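DNA mismatch repair protein MutS (Thermus aquaticus, PDB 1EWQ) binds mismatched DNA, probably as the recognition step of mismatch repair, and hydrolyses ATP weakly. Local coordinates at residues 158-163 against 167-172; 306-311 against 528-533. All coordinates share one frame; numbering follows the deposited sequence.

Contact 1 of 2, residues 158-163 against 167-172; sequences TVLKSK and YDELFR
K163 and Y167, one turn apart at the start of helix 163-173, run side by side and point the same way, the lysine's aliphatic stem lying over a face of the tyrosine ring. K163 CG stands 4.0 Å from the centroid of the Y167 ring, displaced toward the rim that carries OH, a CH-pi contact. With CG anti to the backbone N (chi1 -171°), CG and CD run along the ring toward CZ and OH; the bend at chi3 then turns the ammonium end off the ring. Both polar ends meet E193 OE2 of helix 188-197: K163 NZ by a salt bridge, Y167 OH by a hydrogen bond. At the backbone, Y167 N bonds to K163 O at 2.9 Å, almost straight at 179°, an i to i+4 helical bond in the first turn, just after the N-cap S162. Replacing Y167 with an alanine would probably leave the K163 stem without its aromatic wall and deprive E193 of the tyrosine hydroxyl. On another side of the helix L160, at the end of strand 154-160, crosses E169 at about a right angle, its CD2 reaching CG of E169 at 3.5 Å. Leucine suits this buried place because it meets the methylenes of the glutamate and not its carboxylate. The glutamate chain bends at chi2 and brings its carboxylate to R172, whose NH1 lies 2.6 Å from E169 OE2. This strand-to-helix join in domain II thus sets hydrocarbon against hydrocarbon or ring, while the buried E169 carboxylate is probably stabilised by R172 and Y244.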
ATOM      1  N   THR C 158      18.288 -18.295  22.337  1.00 25.30           N
ATOM      2  CA  THR C 158      17.807 -19.143  23.408  1.00 26.10           C
ATOM      3  C   THR C 158      17.213 -20.428  22.839  1.00 27.12           C
ATOM      4  O   THR C 158      17.114 -20.604  21.626  1.00 27.50           O
ATOM      5  CB  THR C 158      16.722 -18.405  24.235  1.00 25.79           C
ATOM      6  OG1 THR C 158      16.346 -19.209  25.359  1.00 25.34           O
ATOM      7  CG2 THR C 158      15.493 -18.144  23.387  1.00 25.07           C
ATOM      8  N   VAL C 159      16.833 -21.337  23.723  1.00 28.40           N
ATOM      9  CA  VAL C 159      16.216 -22.572  23.292  1.00 29.76           C
ATOM     10  C   VAL C 159      14.850 -22.594  23.952  1.00 30.91           C
ATOM     11  O   VAL C 159      14.703 -22.156  25.091  1.00 31.37           O
ATOM     12  CB  VAL C 159      17.032 -23.813  23.724  1.00 29.73           C
ATOM     13  CG1 VAL C 159      16.263 -25.081  23.383  1.00 29.83           C
ATOM     14  CG2 VAL C 159      18.371 -23.830  23.008  1.00 29.19           C
ATOM     15  N   LEU C 160      13.847 -23.066  23.223  1.00 31.90           N
ATOM     16  CA  LEU C 160      12.497 -23.137  23.757  1.00 33.03           C
ATOM     17  C   LEU C 160      12.005 -24.566  23.619  1.00 33.94           C
ATOM     18  O   LEU C 160      12.434 -25.288  22.724  1.00 34.02           O
ATOM     19  CB  LEU C 160      11.585 -22.171  23.007  1.00 32.99           C
ATOM     20  CG  LEU C 160      12.128 -20.749  23.134  1.00 33.23           C
ATOM     21  CD1 LEU C 160      12.689 -20.302  21.795  1.00 32.96           C
ATOM     22  CD2 LEU C 160      11.044 -19.818  23.616  1.00 33.07           C
ATOM     23  N   LYS C 161      11.111 -24.973  24.512  1.00 35.09           N
ATOM     24  CA  LYS C 161      10.592 -26.336  24.510  1.00 36.14           C
ATOM     25  C   LYS C 161       9.463 -26.605  23.538  1.00 36.59           C
ATOM     26  O   LYS C 161       9.353 -27.711  23.005  1.00 37.05           O
ATOM     27  CB  LYS C 161      10.147 -26.717  25.920  1.00 36.51           C
ATOM     28  CG  LYS C 161       9.914 -25.519  26.818  1.00 37.72           C
ATOM     29  CD  LYS C 161       8.850 -24.577  26.253  1.00 38.28           C
ATOM     30  CE  LYS C 161       9.194 -23.153  26.631  1.00 38.44           C
ATOM     31  NZ  LYS C 161      10.599 -22.908  26.230  1.00 38.23           N
ATOM     32  N   SER C 162       8.620 -25.610  23.297  1.00 36.86           N
ATOM     33  CA  SER C 162       7.507 -25.805  22.381  1.00 37.08           C
ATOM     34  C   SER C 162       7.578 -24.872  21.182  1.00 37.35           C
ATOM     35  O   SER C 162       8.391 -23.944  21.135  1.00 37.43           O
ATOM     36  CB  SER C 162       6.169 -25.622  23.112  1.00 37.16           C
ATOM     37  OG  SER C 162       6.001 -24.302  23.593  1.00 36.95           O
ATOM     38  N   LYS C 163       6.725 -25.148  20.202  1.00 37.35           N
ATOM     39  CA  LYS C 163       6.653 -24.357  18.985  1.00 37.36           C
ATOM     40  C   LYS C 163       5.951 -23.051  19.331  1.00 36.90           C
ATOM     41  O   LYS C 163       6.267 -21.990  18.789  1.00 36.86           O
ATOM     42  CB  LYS C 163       5.861 -25.132  17.936  1.00 38.23           C
ATOM     43  CG  LYS C 163       5.870 -24.539  16.547  1.00 39.12           C
ATOM     44  CD  LYS C 163       5.185 -25.497  15.578  1.00 40.23           C
ATOM     45  CE  LYS C 163       3.791 -25.867  16.084  1.00 40.75           C
ATOM     46  NZ  LYS C 163       3.066 -26.755  15.145  1.00 41.85           N
ATOM     47  N   TYR C 167       7.435 -19.369  18.508  1.00 30.25           N
ATOM     48  CA  TYR C 167       6.716 -18.335  17.784  1.00 30.38           C
ATOM     49  C   TYR C 167       6.558 -17.054  18.593  1.00 29.81           C
ATOM     50  O   TYR C 167       6.764 -15.967  18.055  1.00 29.82           O
ATOM     51  CB  TYR C 167       5.348 -18.845  17.320  1.00 31.53           C
ATOM     52  CG  TYR C 167       5.428 -19.864  16.191  1.00 32.76           C
ATOM     53  CD1 TYR C 167       6.651 -20.174  15.585  1.00 33.41           C
ATOM     54  CD2 TYR C 167       4.287 -20.518  15.734  1.00 33.25           C
ATOM     55  CE1 TYR C 167       6.736 -21.120  14.550  1.00 34.07           C
ATOM     56  CE2 TYR C 167       4.357 -21.459  14.705  1.00 34.22           C
ATOM     57  CZ  TYR C 167       5.585 -21.755  14.120  1.00 34.38           C
ATOM     58  OH  TYR C 167       5.651 -22.702  13.121  1.00 35.37           O
ATOM     59  N   ASP C 168       6.214 -17.165  19.875  1.00 28.67           N
ATOM     60  CA  ASP C 168       6.068 -15.963  20.690  1.00 28.38           C
ATOM     61  C   ASP C 168       7.380 -15.210  20.842  1.00 27.83           C
ATOM     62  O   ASP C 168       7.399 -13.984  20.797  1.00 27.40           O
ATOM     63  CB  ASP C 168       5.528 -16.284  22.085  1.00 28.18           C
ATOM     64  CG  ASP C 168       4.040 -16.529  22.093  1.00 28.08           C
ATOM     65  OD1 ASP C 168       3.334 -15.976  21.226  1.00 28.14           O
ATOM     66  OD2 ASP C 168       3.573 -17.262  22.983  1.00 28.18           O
ATOM     67  N   GLU C 169       8.474 -15.941  21.035  1.00 27.75           N
ATOM     68  CA  GLU C 169       9.774 -15.301  21.189  1.00 27.44           C
ATOM     69  C   GLU C 169      10.131 -14.578  19.911  1.00 26.99           C
ATOM     70  O   GLU C 169      10.694 -13.490  19.938  1.00 26.35           O
ATOM     71  CB  GLU C 169      10.876 -16.321  21.497  1.00 27.42           C
ATOM     72  CG  GLU C 169      11.251 -16.424  22.953  1.00 27.95           C
ATOM     73  CD  GLU C 169      11.540 -15.078  23.603  1.00 27.90           C
ATOM     74  OE1 GLU C 169      12.544 -14.423  23.272  1.00 27.95           O
ATOM     75  OE2 GLU C 169      10.742 -14.678  24.459  1.00 28.77           O
ATOM     76  N   LEU C 170       9.798 -15.199  18.789  1.00 27.08           N
ATOM     77  CA  LEU C 170      10.088 -14.625  17.482  1.00 27.28           C
ATOM     78  C   LEU C 170       9.265 -13.351  17.284  1.00 26.95           C
ATOM     79  O   LEU C 170       9.799 -12.311  16.900  1.00 26.76           O
ATOM     80  CB  LEU C 170       9.775 -15.652  16.380  1.00 28.03           C
ATOM     81  CG  LEU C 170      10.192 -15.413  14.915  1.00 28.45           C
ATOM     82  CD1 LEU C 170       9.526 -14.165  14.396  1.00 29.27           C
ATOM     83  CD2 LEU C 170      11.691 -15.286  14.809  1.00 28.31           C
ATOM     84  N   PHE C 171       7.970 -13.421  17.577  1.00 26.44           N
ATOM     85  CA  PHE C 171       7.107 -12.260  17.400  1.00 26.07           C
ATOM     86  C   PHE C 171       7.507 -11.024  18.214  1.00 26.04           C
ATOM     87  O   PHE C 171       7.524  -9.915  17.684  1.00 25.93           O
ATOM     88  CB  PHE C 171       5.666 -12.601  17.736  1.00 26.00           C
ATOM     89  CG  PHE C 171       4.722 -11.489  17.449  1.00 26.03           C
ATOM     90  CD1 PHE C 171       4.206 -11.320  16.171  1.00 26.04           C
ATOM     91  CD2 PHE C 171       4.389 -10.570  18.436  1.00 26.04           C
ATOM     92  CE1 PHE C 171       3.375 -10.253  15.879  1.00 26.04           C
ATOM     93  CE2 PHE C 171       3.554  -9.491  18.149  1.00 26.25           C
ATOM     94  CZ  PHE C 171       3.049  -9.333  16.873  1.00 25.65           C
ATOM     95  N   ARG C 172       7.813 -11.200  19.495  1.00 25.75           N
ATOM     96  CA  ARG C 172       8.192 -10.046  20.302  1.00 26.25           C
ATOM     97  C   ARG C 172       9.433  -9.332  19.746  1.00 25.92           C
ATOM     98  O   ARG C 172       9.674  -8.177  20.071  1.00 26.17           O
ATOM     99  CB  ARG C 172       8.410 -10.443  21.782  1.00 26.82           C
ATOM    100  CG  ARG C 172       9.017 -11.820  21.997  1.00 27.71           C
ATOM    101  CD  ARG C 172       9.595 -12.080  23.406  1.00 28.63           C
ATOM    102  NE  ARG C 172       8.911 -11.409  24.517  1.00 29.21           N
ATOM    103  CZ  ARG C 172       8.890 -11.878  25.766  1.00 29.63           C
ATOM    104  NH1 ARG C 172       9.501 -13.026  26.051  1.00 29.89           N
ATOM    105  NH2 ARG C 172       8.289 -11.199  26.742  1.00 28.10           N
TER

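Contact 2 of 2, residues 306-311 against 528-533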
ATOM      1  N   LEU C 306      13.060   2.803  38.871  1.00 24.91           N
ATOM      2  CA  LEU C 306      12.098   3.802  39.324  1.00 24.93           C
ATOM      3  C   LEU C 306      12.803   4.921  40.080  1.00 25.08           C
ATOM      4  O   LEU C 306      12.377   6.071  40.019  1.00 25.44           O
ATOM      5  CB  LEU C 306      11.011   3.155  40.199  1.00 24.50           C
ATOM      6  CG  LEU C 306       9.971   2.299  39.463  1.00 24.30           C
ATOM      7  CD1 LEU C 306       9.101   1.579  40.479  1.00 23.85           C
ATOM      8  CD2 LEU C 306       9.121   3.174  38.524  1.00 23.02           C
ATOM      9  N   ASP C 307      13.886   4.601  40.789  1.00 25.18           N
ATOM     10  CA  ASP C 307      14.609   5.648  41.502  1.00 25.30           C
ATOM     11  C   ASP C 307      15.172   6.640  40.501  1.00 25.70           C
ATOM     12  O   ASP C 307      15.010   7.842  40.676  1.00 25.59           O
ATOM     13  CB  ASP C 307      15.734   5.079  42.369  1.00 25.01           C
ATOM     14  CG  ASP C 307      15.207   4.358  43.587  1.00 25.52           C
ATOM     15  OD1 ASP C 307      14.136   4.763  44.087  1.00 25.89           O
ATOM     16  OD2 ASP C 307      15.849   3.391  44.054  1.00 25.98           O
ATOM     17  N   ARG C 308      15.806   6.146  39.439  1.00 26.05           N
ATOM     18  CA  ARG C 308      16.359   7.038  38.433  1.00 26.70           C
ATOM     19  C   ARG C 308      15.276   7.869  37.732  1.00 26.46           C
ATOM     20  O   ARG C 308      15.487   9.046  37.423  1.00 26.20           O
ATOM     21  CB  ARG C 308      17.171   6.244  37.410  1.00 28.33           C
ATOM     22  CG  ARG C 308      18.465   5.679  37.984  1.00 30.51           C
ATOM     23  CD  ARG C 308      19.472   5.349  36.887  1.00 32.94           C
ATOM     24  NE  ARG C 308      20.636   6.232  36.946  1.00 34.18           N
ATOM     25  CZ  ARG C 308      20.576   7.557  36.808  1.00 35.53           C
ATOM     26  NH1 ARG C 308      19.409   8.149  36.586  1.00 35.79           N
ATOM     27  NH2 ARG C 308      21.675   8.301  36.941  1.00 35.73           N
ATOM     28  N   VAL C 309      14.123   7.260  37.479  1.00 26.30           N
ATOM     29  CA  VAL C 309      13.020   7.967  36.829  1.00 26.28           C
ATOM     30  C   VAL C 309      12.558   9.087  37.762  1.00 26.68           C
ATOM     31  O   VAL C 309      12.491  10.256  37.379  1.00 26.10           O
ATOM     32  CB  VAL C 309      11.814   7.030  36.579  1.00 26.40           C
ATOM     33  CG1 VAL C 309      10.652   7.812  35.977  1.00 26.04           C
ATOM     34  CG2 VAL C 309      12.229   5.883  35.670  1.00 26.44           C
ATOM     35  N   GLU C 310      12.248   8.708  38.996  1.00 27.21           N
ATOM     36  CA  GLU C 310      11.787   9.657  40.000  1.00 27.98           C
ATOM     37  C   GLU C 310      12.760  10.812  40.133  1.00 27.85           C
ATOM     38  O   GLU C 310      12.356  11.956  40.316  1.00 27.70           O
ATOM     39  CB  GLU C 310      11.635   8.958  41.349  1.00 28.82           C
ATOM     40  CG  GLU C 310      11.069   9.845  42.441  1.00 30.45           C
ATOM     41  CD  GLU C 310      10.559   9.040  43.625  1.00 31.19           C
ATOM     42  OE1 GLU C 310      11.377   8.446  44.347  1.00 32.17           O
ATOM     43  OE2 GLU C 310       9.329   8.991  43.821  1.00 32.35           O
ATOM     44  N   GLY C 311      14.047  10.495  40.035  1.00 28.09           N
ATOM     45  CA  GLY C 311      15.075  11.512  40.140  1.00 28.52           C
ATOM     46  C   GLY C 311      14.957  12.552  39.043  1.00 28.92           C
ATOM     47  O   GLY C 311      15.167  13.739  39.289  1.00 28.91           O
ATOM     48  N   ASP C 528      18.901   8.372  28.636  1.00 26.40           N
ATOM     49  CA  ASP C 528      17.912   8.875  27.682  1.00 25.36           C
ATOM     50  C   ASP C 528      16.545   8.293  28.064  1.00 25.19           C
ATOM     51  O   ASP C 528      15.539   9.015  28.086  1.00 25.36           O
ATOM     52  CB  ASP C 528      18.316   8.471  26.248  1.00 24.72           C
ATOM     53  CG  ASP C 528      17.351   8.993  25.164  1.00 24.55           C
ATOM     54  OD1 ASP C 528      16.670  10.022  25.384  1.00 24.07           O
ATOM     55  OD2 ASP C 528      17.293   8.378  24.071  1.00 23.79           O
ATOM     56  N   VAL C 529      16.520   7.005  28.400  1.00 24.41           N
ATOM     57  CA  VAL C 529      15.281   6.329  28.778  1.00 23.99           C
ATOM     58  C   VAL C 529      14.681   6.831  30.097  1.00 23.92           C
ATOM     59  O   VAL C 529      13.488   7.120  30.175  1.00 23.63           O
ATOM     60  CB  VAL C 529      15.495   4.809  28.848  1.00 23.69           C
ATOM     61  CG1 VAL C 529      14.279   4.131  29.459  1.00 23.96           C
ATOM     62  CG2 VAL C 529      15.724   4.260  27.425  1.00 23.83           C
ATOM     63  N   TYR C 530      15.510   6.940  31.127  1.00 23.89           N
ATOM     64  CA  TYR C 530      15.046   7.417  32.421  1.00 24.30           C
ATOM     65  C   TYR C 530      14.480   8.834  32.320  1.00 24.57           C
ATOM     66  O   TYR C 530      13.413   9.121  32.863  1.00 24.92           O
ATOM     67  CB  TYR C 530      16.197   7.389  33.422  1.00 24.30           C
ATOM     68  CG  TYR C 530      16.691   6.000  33.753  1.00 24.28           C
ATOM     69  CD1 TYR C 530      18.059   5.725  33.836  1.00 23.97           C
ATOM     70  CD2 TYR C 530      15.794   4.969  34.042  1.00 24.40           C
ATOM     71  CE1 TYR C 530      18.513   4.456  34.201  1.00 24.62           C
ATOM     72  CE2 TYR C 530      16.242   3.698  34.414  1.00 24.61           C
ATOM     73  CZ  TYR C 530      17.599   3.450  34.491  1.00 24.54           C
ATOM     74  OH  TYR C 530      18.038   2.202  34.882  1.00 25.39           O
ATOM     75  N   ALA C 531      15.192   9.717  31.627  1.00 24.41           N
ATOM     76  CA  ALA C 531      14.724  11.091  31.470  1.00 24.69           C
ATOM     77  C   ALA C 531      13.433  11.110  30.647  1.00 24.87           C
ATOM     78  O   ALA C 531      12.517  11.896  30.914  1.00 25.16           O
ATOM     79  CB  ALA C 531      15.803  11.945  30.795  1.00 24.56           C
ATOM     80  N   ALA C 532      13.359  10.224  29.657  1.00 24.68           N
ATOM     81  CA  ALA C 532      12.180  10.123  28.798  1.00 24.21           C
ATOM     82  C   ALA C 532      10.945   9.629  29.556  1.00 23.94           C
ATOM     83  O   ALA C 532       9.843  10.142  29.363  1.00 23.60           O
ATOM     84  CB  ALA C 532      12.469   9.200  27.622  1.00 23.70           C
ATOM     85  N   LEU C 533      11.128   8.622  30.402  1.00 23.64           N
ATOM     86  CA  LEU C 533      10.010   8.089  31.170  1.00 23.78           C
ATOM     87  C   LEU C 533       9.568   9.133  32.187  1.00 23.81           C
ATOM     88  O   LEU C 533       8.384   9.201  32.534  1.00 24.10           O
ATOM     89  CB  LEU C 533      10.411   6.790  31.883  1.00 23.67           C
ATOM     90  CG  LEU C 533      10.694   5.590  30.962  1.00 23.60           C
ATOM     91  CD1 LEU C 533      11.184   4.398  31.766  1.00 23.41           C
ATOM     92  CD2 LEU C 533       9.426   5.224  30.214  1.00 23.50           C
TER
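The ring of Y530 carries R308 CB on one face, 3.6 Å from its centroid and only 9° off the normal, a CH-pi contact almost over the centre. The R308 guanidinium meets the ring obliquely, by neither face nor edge, though the placement of the arginine beyond CB is doubtful. V309 CG2 also comes to the ring obliquely, 4.0 Å from Y530 CD2. The setting is a helix-helix crossing in the helical MutS domain III, joining helix 299-314 to helix 514-540: the axes of 306-311 and 528-533 approach to 8.0 Å and cross at -60°. Backbones come nearest at V309 and Y530, whose CA atoms are 4.9 Å apart. The compact valine suits this close approach, and the ring of Y530 lies against its CG2 and against R308 CB. Y530 CG lies anti to its carbonyl carbon (chi1 -66°), which brings the ring against the other helix. R308 is exposed, a fitting place for a residue that can pack through its first methylene and keep its charged end near solvent. Tyrosine suits a position of this kind, since its ring packs while its hydroxyl is satisfied within its own helix by E526 OE2. R305 and F312, flanking 306-311 in helix 299-314, also touch Y530, and F608 packs on V309 from a loop. The two methyls of V309 divide the work: CG2, beside the backbone N, turns to the tyrosine, whereas CG1, anti to that N, meets the leucine one turn on, with V309 CG1 at 4.2 Å from L533 CB.

Contact 1 closes before contact 2 opens along the chain, and the two belong to different parts of the protein, MutS domain II and domain III. Their centres are 31 Å apart and their nearest atoms about 16 Å, so neither touches the other. Contact 1 joins a strand of a mixed sheet to the helix that follows it, a local link, whereas contact 2 brings together helices more than 200 residues apart in sequence. Neither reaches the predicted ATP-binding loop, and both stay far from the DNA, with nearest atoms about 37 Å and 35 Å from it respectively. In both, a methylene of a basic residue lies over a tyrosine face.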